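Local coordinates for protein glutaredoxin (Chlorella sorokiniana, PDB 4I2U) that binds glutathione in a thioredoxin fold and probably serves cell redox homeostasis as a glutathione-dependent thiol-disulfide oxidoreductase, at residues Y27-K30 with G31-L35; A34-F38 with L39-K43. All blocks are in the same frame, centred on the assembly; numbering follows the deposited sequence.

Contact 1: residues Y27-K30 with G31-L35; sequences YCVK and GKRAL. With GSH (glutathione), chain B.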
# COMPACT_ATOMS: atom_id res chain seq x y z
N TYR A 27 -1.25 11.04 -5.66
CA TYR A 27 -0.88 9.68 -6.03
C TYR A 27 -1.35 8.71 -4.96
O TYR A 27 -1.77 7.59 -5.28
CB TYR A 27 0.63 9.58 -6.29
CG TYR A 27 0.99 10.34 -7.54
CD1 TYR A 27 0.89 9.74 -8.79
CD2 TYR A 27 1.37 11.67 -7.49
CE1 TYR A 27 1.18 10.43 -9.94
CE2 TYR A 27 1.66 12.36 -8.64
CZ TYR A 27 1.56 11.75 -9.86
OH TYR A 27 1.85 12.47 -10.99
N CYS A 28 -1.30 9.13 -3.70
CA CYS A 28 -1.86 8.35 -2.61
C CYS A 28 -3.36 8.23 -2.74
O CYS A 28 -3.92 7.14 -2.59
CB CYS A 28 -1.46 8.97 -1.26
SG CYS A 28 0.31 8.89 -0.98
N VAL A 29 -4.03 9.34 -3.06
CA VAL A 29 -5.47 9.30 -3.31
C VAL A 29 -5.79 8.34 -4.45
O VAL A 29 -6.72 7.54 -4.37
CB VAL A 29 -6.01 10.72 -3.63
CG1 VAL A 29 -7.45 10.66 -4.09
CG2 VAL A 29 -5.87 11.62 -2.41
N LYS A 30 -5.02 8.42 -5.53
CA LYS A 30 -5.24 7.55 -6.68
C LYS A 30 -5.07 6.07 -6.30
O LYS A 30 -5.86 5.22 -6.72
CB LYS A 30 -4.24 7.93 -7.78
CG LYS A 30 -4.29 7.09 -9.04
CD LYS A 30 -3.14 7.47 -9.98
CE LYS A 30 -3.18 8.93 -10.42
NZ LYS A 30 -2.34 9.11 -11.65
N GLY A 31 -4.05 5.75 -5.52
CA GLY A 31 -3.83 4.38 -5.07
C GLY A 31 -4.96 3.88 -4.19
O GLY A 31 -5.44 2.75 -4.33
N LYS A 32 -5.40 4.72 -3.25
CA LYS A 32 -6.53 4.39 -2.41
C LYS A 32 -7.78 4.13 -3.22
O LYS A 32 -8.46 3.12 -2.99
CB LYS A 32 -6.79 5.48 -1.39
CG LYS A 32 -5.70 5.61 -0.33
CD LYS A 32 -5.83 6.92 0.43
CE LYS A 32 -4.89 6.99 1.61
NZ LYS A 32 -4.90 8.34 2.20
N ARG A 33 -8.10 5.00 -4.16
CA ARG A 33 -9.31 4.83 -4.96
C ARG A 33 -9.26 3.57 -5.79
O ARG A 33 -10.27 2.88 -5.97
CB ARG A 33 -9.58 6.07 -5.82
CG ARG A 33 -10.06 7.26 -4.99
CD ARG A 33 -10.13 8.56 -5.81
NE ARG A 33 -10.74 9.64 -5.05
CZ ARG A 33 -10.65 10.94 -5.35
NH1 ARG A 33 -9.97 11.34 -6.42
NH2 ARG A 33 -11.26 11.84 -4.58
N ALA A 34 -8.08 3.23 -6.30
CA ALA A 34 -7.92 1.99 -7.05
C ALA A 34 -8.22 0.77 -6.18
O ALA A 34 -8.95 -0.14 -6.58
CB ALA A 34 -6.52 1.90 -7.62
N LEU A 35 -7.65 0.73 -4.98
CA LEU A 35 -7.88 -0.38 -4.07
C LEU A 35 -9.35 -0.44 -3.63
O LEU A 35 -9.91 -1.54 -3.46
CB LEU A 35 -6.98 -0.23 -2.84
CG LEU A 35 -5.48 -0.39 -3.13
CD1 LEU A 35 -4.68 0.15 -1.98
CD2 LEU A 35 -5.15 -1.85 -3.38
N1 GSH B . 4.69 8.57 -9.92
CA1 GSH B . 4.73 8.42 -8.46
C1 GSH B . 3.61 7.48 -8.09
O11 GSH B . 2.89 7.05 -9.01
O12 GSH B . 3.43 7.14 -6.89
CB1 GSH B . 4.64 9.80 -7.83
CG1 GSH B . 4.78 9.78 -6.31
CD1 GSH B . 5.30 11.11 -5.78
OE1 GSH B . 6.23 11.71 -6.33
N2 GSH B . 4.75 11.56 -4.67
CA2 GSH B . 5.24 12.76 -3.99
C2 GSH B . 6.31 12.45 -2.97
O2 GSH B . 6.48 11.32 -2.56
CB2 GSH B . 4.08 13.51 -3.33
SG2 GSH B . 2.96 14.25 -4.55
N3 GSH B . 7.08 13.46 -2.58
CA3 GSH B . 8.22 13.23 -1.73
C3 GSH B . 7.88 12.93 -0.29
O31 GSH B . 6.73 13.11 0.16
O32 GSH B . 8.83 12.50 0.41
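Cys28 O is met by Lys32 N at 2.9 Å in a nearly straight bond (169° at the hydrogen), and the side chain of Lys32 lies against the same oxygen, its CG 3.3 Å from Cys28 O. Gly31, Arg33 and Ala34 bond likewise to the carbonyls of Tyr27, Val29 and Lys30, the regular i to i+4 pattern of an alpha-helix. Val29 and Arg33, one turn apart, run side by side and point the same way. With CG1 placed opposite its backbone N (chi1 171°), Val29 sets this methyl over one face of the guanidinium, 3.5 Å from Arg33 CZ and towards the rim of the group. The ammonium groups of Lys30 and Lys32 form salt bridges outside the segments, with Asp85 and Glu48 respectively.

At the ligand end, the ring of Tyr27 takes glutathione over one face: CB1 of GSH sits above the ring centre, 3.6 Å from its plane, while Tyr27 CD1 approaches O11 of GSH at 3.4 Å. A serine here would probably leave CB1 of glutathione without its ring and open a gap on that side. Cys28 belongs to a CxxC sequence with Cys25, consistent with the thioredoxin-type redox site, and the chemistry is thus divided: backbone bonds fix the helix turn, while the aromatic face takes a ligand methylene with the carboxylate beside it.

Contact 2: residues A34-F38 with L39-K43; sequences ALEKF and LPKSK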
# COMPACT_ATOMS: atom_id res chain seq x y z
N ALA A 34 -8.08 3.23 -6.30
CA ALA A 34 -7.92 1.99 -7.05
C ALA A 34 -8.22 0.77 -6.18
O ALA A 34 -8.95 -0.14 -6.58
CB ALA A 34 -6.52 1.90 -7.62
N LEU A 35 -7.65 0.73 -4.98
CA LEU A 35 -7.88 -0.38 -4.07
C LEU A 35 -9.35 -0.44 -3.63
O LEU A 35 -9.91 -1.54 -3.46
CB LEU A 35 -6.98 -0.23 -2.84
CG LEU A 35 -5.48 -0.39 -3.13
CD1 LEU A 35 -4.68 0.15 -1.98
CD2 LEU A 35 -5.15 -1.85 -3.38
N GLU A 36 -10.00 0.71 -3.49
CA GLU A 36 -11.37 0.77 -2.99
C GLU A 36 -12.37 0.28 -4.00
O GLU A 36 -13.53 0.06 -3.64
CB GLU A 36 -11.72 2.19 -2.56
CG GLU A 36 -11.04 2.61 -1.25
CD GLU A 36 -11.03 4.10 -1.02
OE1 GLU A 36 -11.72 4.83 -1.75
OE2 GLU A 36 -10.32 4.53 -0.09
N LYS A 37 -11.97 0.05 -5.24
CA LYS A 37 -12.84 -0.60 -6.21
C LYS A 37 -13.13 -2.03 -5.77
O LYS A 37 -14.15 -2.60 -6.14
CB LYS A 37 -12.20 -0.64 -7.59
CG LYS A 37 -11.96 0.71 -8.22
CD LYS A 37 -11.13 0.55 -9.49
CE LYS A 37 -10.90 1.87 -10.20
NZ LYS A 37 -12.09 2.32 -10.97
N PHE A 38 -12.22 -2.63 -5.01
CA PHE A 38 -12.30 -4.05 -4.70
C PHE A 38 -12.49 -4.36 -3.24
O PHE A 38 -13.02 -5.43 -2.91
CB PHE A 38 -11.03 -4.74 -5.19
CG PHE A 38 -10.72 -4.45 -6.62
CD1 PHE A 38 -11.56 -4.92 -7.61
CD2 PHE A 38 -9.65 -3.65 -6.98
CE1 PHE A 38 -11.31 -4.65 -8.94
CE2 PHE A 38 -9.40 -3.38 -8.31
CZ PHE A 38 -10.23 -3.87 -9.29
N LEU A 39 -12.08 -3.43 -2.37
CA LEU A 39 -12.04 -3.61 -0.93
C LEU A 39 -12.59 -2.40 -0.24
O LEU A 39 -12.40 -1.27 -0.70
CB LEU A 39 -10.58 -3.65 -0.47
CG LEU A 39 -9.60 -4.53 -1.23
CD1 LEU A 39 -8.18 -4.08 -0.97
CD2 LEU A 39 -9.77 -5.98 -0.83
N PRO A 40 -13.20 -2.59 0.93
CA PRO A 40 -13.60 -1.39 1.67
C PRO A 40 -12.41 -0.76 2.36
O PRO A 40 -11.39 -1.41 2.59
CB PRO A 40 -14.61 -1.92 2.69
CG PRO A 40 -14.35 -3.37 2.80
CD PRO A 40 -13.68 -3.83 1.55
N LYS A 41 -12.57 0.51 2.71
CA LYS A 41 -11.52 1.26 3.39
C LYS A 41 -11.07 0.58 4.68
O LYS A 41 -9.89 0.67 5.04
CB LYS A 41 -12.00 2.68 3.72
CG LYS A 41 -12.24 3.55 2.51
CD LYS A 41 -12.58 4.98 2.90
CE LYS A 41 -13.24 5.72 1.74
NZ LYS A 41 -13.66 7.10 2.11
N SER A 42 -11.97 -0.11 5.36
CA SER A 42 -11.61 -0.71 6.64
C SER A 42 -10.74 -1.95 6.45
O SER A 42 -10.22 -2.51 7.43
CB SER A 42 -12.87 -1.07 7.40
OG SER A 42 -13.60 -2.01 6.65
N LYS A 43 -10.58 -2.40 5.20
CA LYS A 43 -9.66 -3.50 4.89
C LYS A 43 -8.36 -3.04 4.23
O LYS A 43 -7.52 -3.85 3.86
CB LYS A 43 -10.35 -4.52 3.99
CG LYS A 43 -11.59 -5.13 4.62
CD LYS A 43 -11.26 -5.85 5.92
CE LYS A 43 -12.40 -6.73 6.40
NZ LYS A 43 -12.45 -8.01 5.64
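Glu36 and Lys41 both set CG opposite the carbonyl carbon (chi1 -73° and -67°) and continue extended beyond it, which brings the carboxylate across the aliphatic part of the lysine. The touch is between oxygen and methylene: Glu36 OE2 lies 3.4 Å from Lys41 CG and 3.6 Å from Lys41 CE. The charged ends do not meet, since Glu36 OE2 and Lys41 NZ remain 4.8 Å apart; any attraction between them is therefore likely to be a diffuse one.

Beside this pair the backbone makes the turn by which the chain leaves the helix. Leu35 O accepts two N-H groups, from Phe38 N at 3.0 Å and from Leu39 N at 3.1 Å. The second donor lies in the carbonyl plane, but its bond is bent, with 140° at the hydrogen. A further contact comes from carbon, as Glu36 CA directs its hydrogen at Leu39 O over 3.2 Å.

Leu39 turns its side chain back along this junction. Its CD1 stands 4.4 Å from Leu35 CB, a loose apolar touch, and CG packs beside Phe38 CB. Both leucines are buried and reach Val17 of strand 17-21 and Ile44, and Leu39 also meets Leu100 of helix 95-102. The Phe38 ring heads elsewhere: one face receives CB of its neighbour Lys37, and the side chain touches Ala91, Glu97 and Leu100. The chain then passes Pro40 into a short 3-10 turn, where Lys43 N bonds to Pro40 O.

The chemistry is that of a helix exit with two levels: two N-H groups on one carbonyl hold the turn, with the buried leucines packed against the sheet side, while the glutamate and lysine lie on the more exposed side, touching through oxygen and methylene without a close ion pair.

In the fold
Contacts 1 and 2 follow one another along a single element, helix 26-36, with centres about 9 Å apart and Ala34 and Leu35 common to both. Contact 1 occupies the body of the helix from near its start, beside the glutathione pocket; contact 2 takes over at its far end and leads through residues 39-43 toward strand 45-48. Together they trace most of the crossover in the beta-alpha-beta unit of strand 17-21, helix 26-36 and strand 45-48, whose two strands are parallel neighbours in the mixed sheet. In this glutaredoxin one helix thus meets the ligand near its start and, at its far end, leads into a packed turn returning the chain to the sheet.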